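Local coordinates for protein argonaute (PDB 5I4A) that uses short 5'-hydroxyl guide RNAs to bind complementary target DNA or RNA and cleave it, at residues Ile13-Tyr23 and Asp49-Ile58. Numbering follows the deposited sequence.
Sequences IPKKIKRLYFY and DLVWIEIPDI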
loop_
_atom_site.group_PDB
_atom_site.type_symbol
_atom_site.label_atom_id
_atom_site.label_comp_id
_atom_site.label_asym_id
_atom_site.label_seq_id
_atom_site.Cartn_x
_atom_site.Cartn_y
_atom_site.Cartn_z
ATOM N N ILE A 13 -32.402 1.698 -0.088
ATOM C CA ILE A 13 -33.011 2.797 -0.838
ATOM C C ILE A 13 -33.379 2.288 -2.221
ATOM O O ILE A 13 -32.868 1.256 -2.672
ATOM C CB ILE A 13 -32.068 4.013 -0.958
ATOM C CG1 ILE A 13 -30.848 3.664 -1.811
ATOM C CG2 ILE A 13 -31.649 4.537 0.410
ATOM C CD1 ILE A 13 -30.015 4.867 -2.194
ATOM N N PRO A 14 -34.282 2.984 -2.915
ATOM C CA PRO A 14 -34.572 2.615 -4.306
ATOM C C PRO A 14 -33.311 2.618 -5.156
ATOM O O PRO A 14 -32.489 3.533 -5.077
ATOM C CB PRO A 14 -35.560 3.696 -4.758
ATOM C CG PRO A 14 -36.246 4.115 -3.502
ATOM C CD PRO A 14 -35.212 4.015 -2.413
ATOM N N LYS A 15 -33.163 1.577 -5.976
ATOM C CA LYS A 15 -32.001 1.445 -6.858
ATOM C C LYS A 15 -32.201 2.278 -8.125
ATOM O O LYS A 15 -32.234 1.772 -9.247
ATOM C CB LYS A 15 -31.739 -0.016 -7.205
ATOM C CG LYS A 15 -31.335 -0.910 -6.038
ATOM C CD LYS A 15 -30.670 -0.134 -4.910
ATOM C CE LYS A 15 -30.357 -1.048 -3.736
ATOM N NZ LYS A 15 -30.146 -0.296 -2.466
ATOM N N LYS A 16 -32.331 3.586 -7.922
ATOM C CA LYS A 16 -32.573 4.499 -9.028
ATOM C C LYS A 16 -32.082 5.888 -8.646
ATOM O O LYS A 16 -32.033 6.243 -7.465
ATOM C CB LYS A 16 -34.059 4.539 -9.401
ATOM C CG LYS A 16 -34.961 4.984 -8.266
ATOM C CD LYS A 16 -36.418 5.043 -8.689
ATOM C CE LYS A 16 -37.030 3.657 -8.766
ATOM N NZ LYS A 16 -38.466 3.718 -9.156
ATOM N N ILE A 17 -31.723 6.664 -9.664
ATOM C CA ILE A 17 -31.243 8.030 -9.501
ATOM C C ILE A 17 -32.219 8.966 -10.196
ATOM O O ILE A 17 -32.671 8.688 -11.312
ATOM C CB ILE A 17 -29.818 8.200 -10.072
ATOM C CG1 ILE A 17 -28.836 7.296 -9.326
ATOM C CG2 ILE A 17 -29.371 9.655 -10.011
ATOM C CD1 ILE A 17 -28.896 7.437 -7.821
ATOM N N LYS A 18 -32.551 10.068 -9.530
ATOM C CA LYS A 18 -33.417 11.098 -10.088
ATOM C C LYS A 18 -32.579 12.320 -10.437
ATOM O O LYS A 18 -31.740 12.750 -9.638
ATOM C CB LYS A 18 -34.532 11.478 -9.110
ATOM C CG LYS A 18 -35.483 12.537 -9.655
ATOM C CD LYS A 18 -36.918 12.304 -9.209
ATOM C CE LYS A 18 -37.279 13.135 -7.988
ATOM N NZ LYS A 18 -38.714 12.963 -7.620
ATOM N N ARG A 19 -32.804 12.873 -11.626
ATOM C CA ARG A 19 -32.109 14.073 -12.076
ATOM C C ARG A 19 -33.122 15.194 -12.258
ATOM O O ARG A 19 -34.017 15.098 -13.106
ATOM C CB ARG A 19 -31.340 13.815 -13.374
ATOM C CG ARG A 19 -30.583 15.034 -13.881
ATOM C CD ARG A 19 -29.406 14.667 -14.775
ATOM N NE ARG A 19 -29.765 13.748 -15.849
ATOM C CZ ARG A 19 -29.134 12.605 -16.096
ATOM N NH1 ARG A 19 -28.100 12.240 -15.352
ATOM N NH2 ARG A 19 -29.530 11.830 -17.097
ATOM N N LEU A 20 -32.978 16.250 -11.462
ATOM C CA LEU A 20 -33.856 17.410 -11.500
ATOM C C LEU A 20 -33.146 18.571 -12.184
ATOM O O LEU A 20 -31.920 18.684 -12.128
ATOM C CB LEU A 20 -34.279 17.823 -10.087
ATOM C CG LEU A 20 -34.838 16.716 -9.192
ATOM C CD1 LEU A 20 -35.163 17.264 -7.815
ATOM C CD2 LEU A 20 -36.066 16.097 -9.825
ATOM N N TYR A 21 -33.927 19.440 -12.821
ATOM C CA TYR A 21 -33.393 20.548 -13.597
ATOM C C TYR A 21 -33.920 21.876 -13.072
ATOM O O TYR A 21 -35.041 21.963 -12.561
ATOM C CB TYR A 21 -33.746 20.406 -15.081
ATOM C CG TYR A 21 -33.019 19.279 -15.776
ATOM C CD1 TYR A 21 -33.505 17.980 -15.733
ATOM C CD2 TYR A 21 -31.845 19.516 -16.479
ATOM C CE1 TYR A 21 -32.842 16.948 -16.368
ATOM C CE2 TYR A 21 -31.175 18.490 -17.119
ATOM C CZ TYR A 21 -31.681 17.209 -17.061
ATOM O OH TYR A 21 -31.020 16.184 -17.696
ATOM N N PHE A 22 -33.095 22.912 -13.212
ATOM C CA PHE A 22 -33.434 24.261 -12.786
ATOM C C PHE A 22 -32.910 25.247 -13.818
ATOM O O PHE A 22 -31.898 24.993 -14.478
ATOM C CB PHE A 22 -32.844 24.582 -11.403
ATOM C CG PHE A 22 -33.252 23.612 -10.331
ATOM C CD1 PHE A 22 -32.541 22.441 -10.131
ATOM C CD2 PHE A 22 -34.351 23.870 -9.527
ATOM C CE1 PHE A 22 -32.917 21.543 -9.151
ATOM C CE2 PHE A 22 -34.731 22.976 -8.542
ATOM C CZ PHE A 22 -34.014 21.814 -8.355
ATOM N N TYR A 23 -33.604 26.375 -13.956
ATOM C CA TYR A 23 -33.177 27.418 -14.879
ATOM C C TYR A 23 -33.303 28.783 -14.219
ATOM O O TYR A 23 -34.337 29.094 -13.620
ATOM C CB TYR A 23 -33.985 27.395 -16.181
ATOM C CG TYR A 23 -33.584 28.514 -17.111
ATOM C CD1 TYR A 23 -32.414 28.435 -17.851
ATOM C CD2 TYR A 23 -34.358 29.660 -17.226
ATOM C CE1 TYR A 23 -32.030 29.458 -18.692
ATOM C CE2 TYR A 23 -33.982 30.691 -18.063
ATOM C CZ TYR A 23 -32.817 30.585 -18.793
ATOM O OH TYR A 23 -32.438 31.608 -19.627
ATOM N N ASP A 49 -27.283 26.387 -20.502
ATOM C CA ASP A 49 -28.415 27.132 -19.957
ATOM C C ASP A 49 -29.072 26.480 -18.747
ATOM O O ASP A 49 -29.647 27.204 -17.928
ATOM C CB ASP A 49 -29.485 27.357 -21.038
ATOM C CG ASP A 49 -29.038 28.334 -22.113
ATOM O OD1 ASP A 49 -28.254 27.930 -22.998
ATOM O OD2 ASP A 49 -29.479 29.504 -22.081
ATOM N N LEU A 50 -29.006 25.162 -18.583
ATOM C CA LEU A 50 -29.692 24.471 -17.502
ATOM C C LEU A 50 -28.712 24.005 -16.429
ATOM O O LEU A 50 -27.578 23.608 -16.719
ATOM C CB LEU A 50 -30.476 23.267 -18.031
ATOM C CG LEU A 50 -31.712 23.574 -18.879
ATOM C CD1 LEU A 50 -32.289 22.292 -19.459
ATOM C CD2 LEU A 50 -32.756 24.310 -18.052
ATOM N N VAL A 51 -29.173 24.049 -15.182
ATOM C CA VAL A 51 -28.448 23.523 -14.032
ATOM C C VAL A 51 -29.232 22.335 -13.494
ATOM O O VAL A 51 -30.459 22.407 -13.360
ATOM C CB VAL A 51 -28.260 24.599 -12.949
ATOM C CG1 VAL A 51 -27.836 23.971 -11.629
ATOM C CG2 VAL A 51 -27.246 25.634 -13.402
ATOM N N TRP A 52 -28.533 21.241 -13.193
ATOM C CA TRP A 52 -29.205 20.024 -12.763
ATOM C C TRP A 52 -28.487 19.394 -11.577
ATOM O O TRP A 52 -27.346 19.733 -11.249
ATOM C CB TRP A 52 -29.332 19.011 -13.912
ATOM C CG TRP A 52 -28.142 18.913 -14.816
ATOM C CD1 TRP A 52 -27.845 19.727 -15.872
ATOM C CD2 TRP A 52 -27.107 17.921 -14.774
ATOM N NE1 TRP A 52 -26.683 19.314 -16.478
ATOM C CE2 TRP A 52 -26.211 18.208 -15.823
ATOM C CE3 TRP A 52 -26.846 16.827 -13.944
ATOM C CZ2 TRP A 52 -25.078 17.435 -16.069
ATOM C CZ3 TRP A 52 -25.717 16.064 -14.188
ATOM C CH2 TRP A 52 -24.848 16.373 -15.239
ATOM N N ILE A 53 -29.188 18.463 -10.932
ATOM C CA ILE A 53 -28.675 17.731 -9.781
ATOM C C ILE A 53 -29.165 16.292 -9.871
ATOM O O ILE A 53 -30.326 16.039 -10.210
ATOM C CB ILE A 53 -29.103 18.388 -8.450
ATOM C CG1 ILE A 53 -28.472 17.660 -7.260
ATOM C CG2 ILE A 53 -30.626 18.434 -8.317
ATOM C CD1 ILE A 53 -28.860 18.241 -5.918
ATOM N N GLU A 54 -28.272 15.349 -9.586
ATOM C CA GLU A 54 -28.594 13.928 -9.569
ATOM C C GLU A 54 -28.610 13.459 -8.120
ATOM O O GLU A 54 -27.603 13.580 -7.414
ATOM C CB GLU A 54 -27.588 13.135 -10.401
ATOM C CG GLU A 54 -27.703 13.405 -11.894
ATOM C CD GLU A 54 -26.414 13.147 -12.650
ATOM O OE1 GLU A 54 -25.368 12.934 -12.002
ATOM O OE2 GLU A 54 -26.446 13.166 -13.898
ATOM N N ILE A 55 -29.752 12.937 -7.681
ATOM C CA ILE A 55 -29.962 12.608 -6.273
ATOM C C ILE A 55 -30.517 11.193 -6.174
ATOM O O ILE A 55 -31.050 10.647 -7.153
ATOM C CB ILE A 55 -30.920 13.612 -5.588
ATOM C CG1 ILE A 55 -32.272 13.632 -6.304
ATOM C CG2 ILE A 55 -30.300 14.995 -5.530
ATOM C CD1 ILE A 55 -33.388 14.249 -5.487
ATOM N N PRO A 56 -30.409 10.571 -5.001
ATOM C CA PRO A 56 -31.137 9.321 -4.772
ATOM C C PRO A 56 -32.633 9.582 -4.761
ATOM O O PRO A 56 -33.094 10.698 -4.516
ATOM C CB PRO A 56 -30.645 8.855 -3.396
ATOM C CG PRO A 56 -29.419 9.672 -3.104
ATOM C CD PRO A 56 -29.605 10.964 -3.832
ATOM N N ASP A 57 -33.400 8.525 -5.032
ATOM C CA ASP A 57 -34.858 8.630 -5.065
ATOM C C ASP A 57 -35.424 8.612 -3.644
ATOM O O ASP A 57 -36.167 7.719 -3.237
ATOM C CB ASP A 57 -35.453 7.516 -5.914
ATOM C CG ASP A 57 -36.942 7.688 -6.136
ATOM O OD1 ASP A 57 -37.423 8.838 -6.046
ATOM O OD2 ASP A 57 -37.630 6.679 -6.399
ATOM N N ILE A 58 -35.046 9.636 -2.882
ATOM C CA ILE A 58 -35.489 9.812 -1.508
ATOM C C ILE A 58 -35.905 11.264 -1.324
ATOM O O ILE A 58 -35.698 12.107 -2.198
ATOM C CB ILE A 58 -34.400 9.415 -0.485
ATOM C CG1 ILE A 58 -33.030 9.962 -0.903
ATOM C CG2 ILE A 58 -34.345 7.902 -0.331
ATOM C CD1 ILE A 58 -32.718 11.357 -0.390
HETATM O O HOH W 1 -32.205 6.083 -5.003
HETATM O O HOH W 2 -39.220 10.386 -7.782
#
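Arg19, Trp52, Tyr21 and Glu54 share one face of an antiparallel strand pair, 16-22 with 51-56, in the four-stranded sheet of the N-terminal domain. Trp52 CB lies over the face of the Tyr21 ring, 4.0 Å from the ring centroid, as a CH-pi contact. The indole and phenol are oblique, planes 47° apart. Trp52 CG is wedged between its own backbone N and carbonyl carbon (chi1 39°), and the indole rises alongside both Arg19 and Tyr21. Arg19 lays its aliphatic chain beside the six-membered ring, CD 3.5 Å from Trp52 CE3. Cutting Trp52 back to an alanine is likely to uncover the Arg19 methylenes and open a gap beside Tyr21 CE2. The Arg19 chain bends about CG-CD (chi3 51°), which brings NH1 to Glu54 OE2 as a salt bridge, at a doubtful 2.4 Å. Glu76 OE1 of strand 74-79 forms a salt bridge with Arg19 NE and a hydrogen bond with Tyr21 OH, probably helping to hold both. On the other face, Leu20 CD1 meets Ile55 CD1 at 4.2 Å, and Phe22 turns its ring edge to Ile53. Six backbone hydrogen bonds join the strands, in the pairs Lys18–Ile55, Leu20–Ile53 and Phe22–Val51. A water donates to Pro14 O and Lys16 O and accepts from Asp57 N. A second water links Lys18 to Asp57, accepting from NZ at 2.6 Å and donating to OD1 at 2.9 Å.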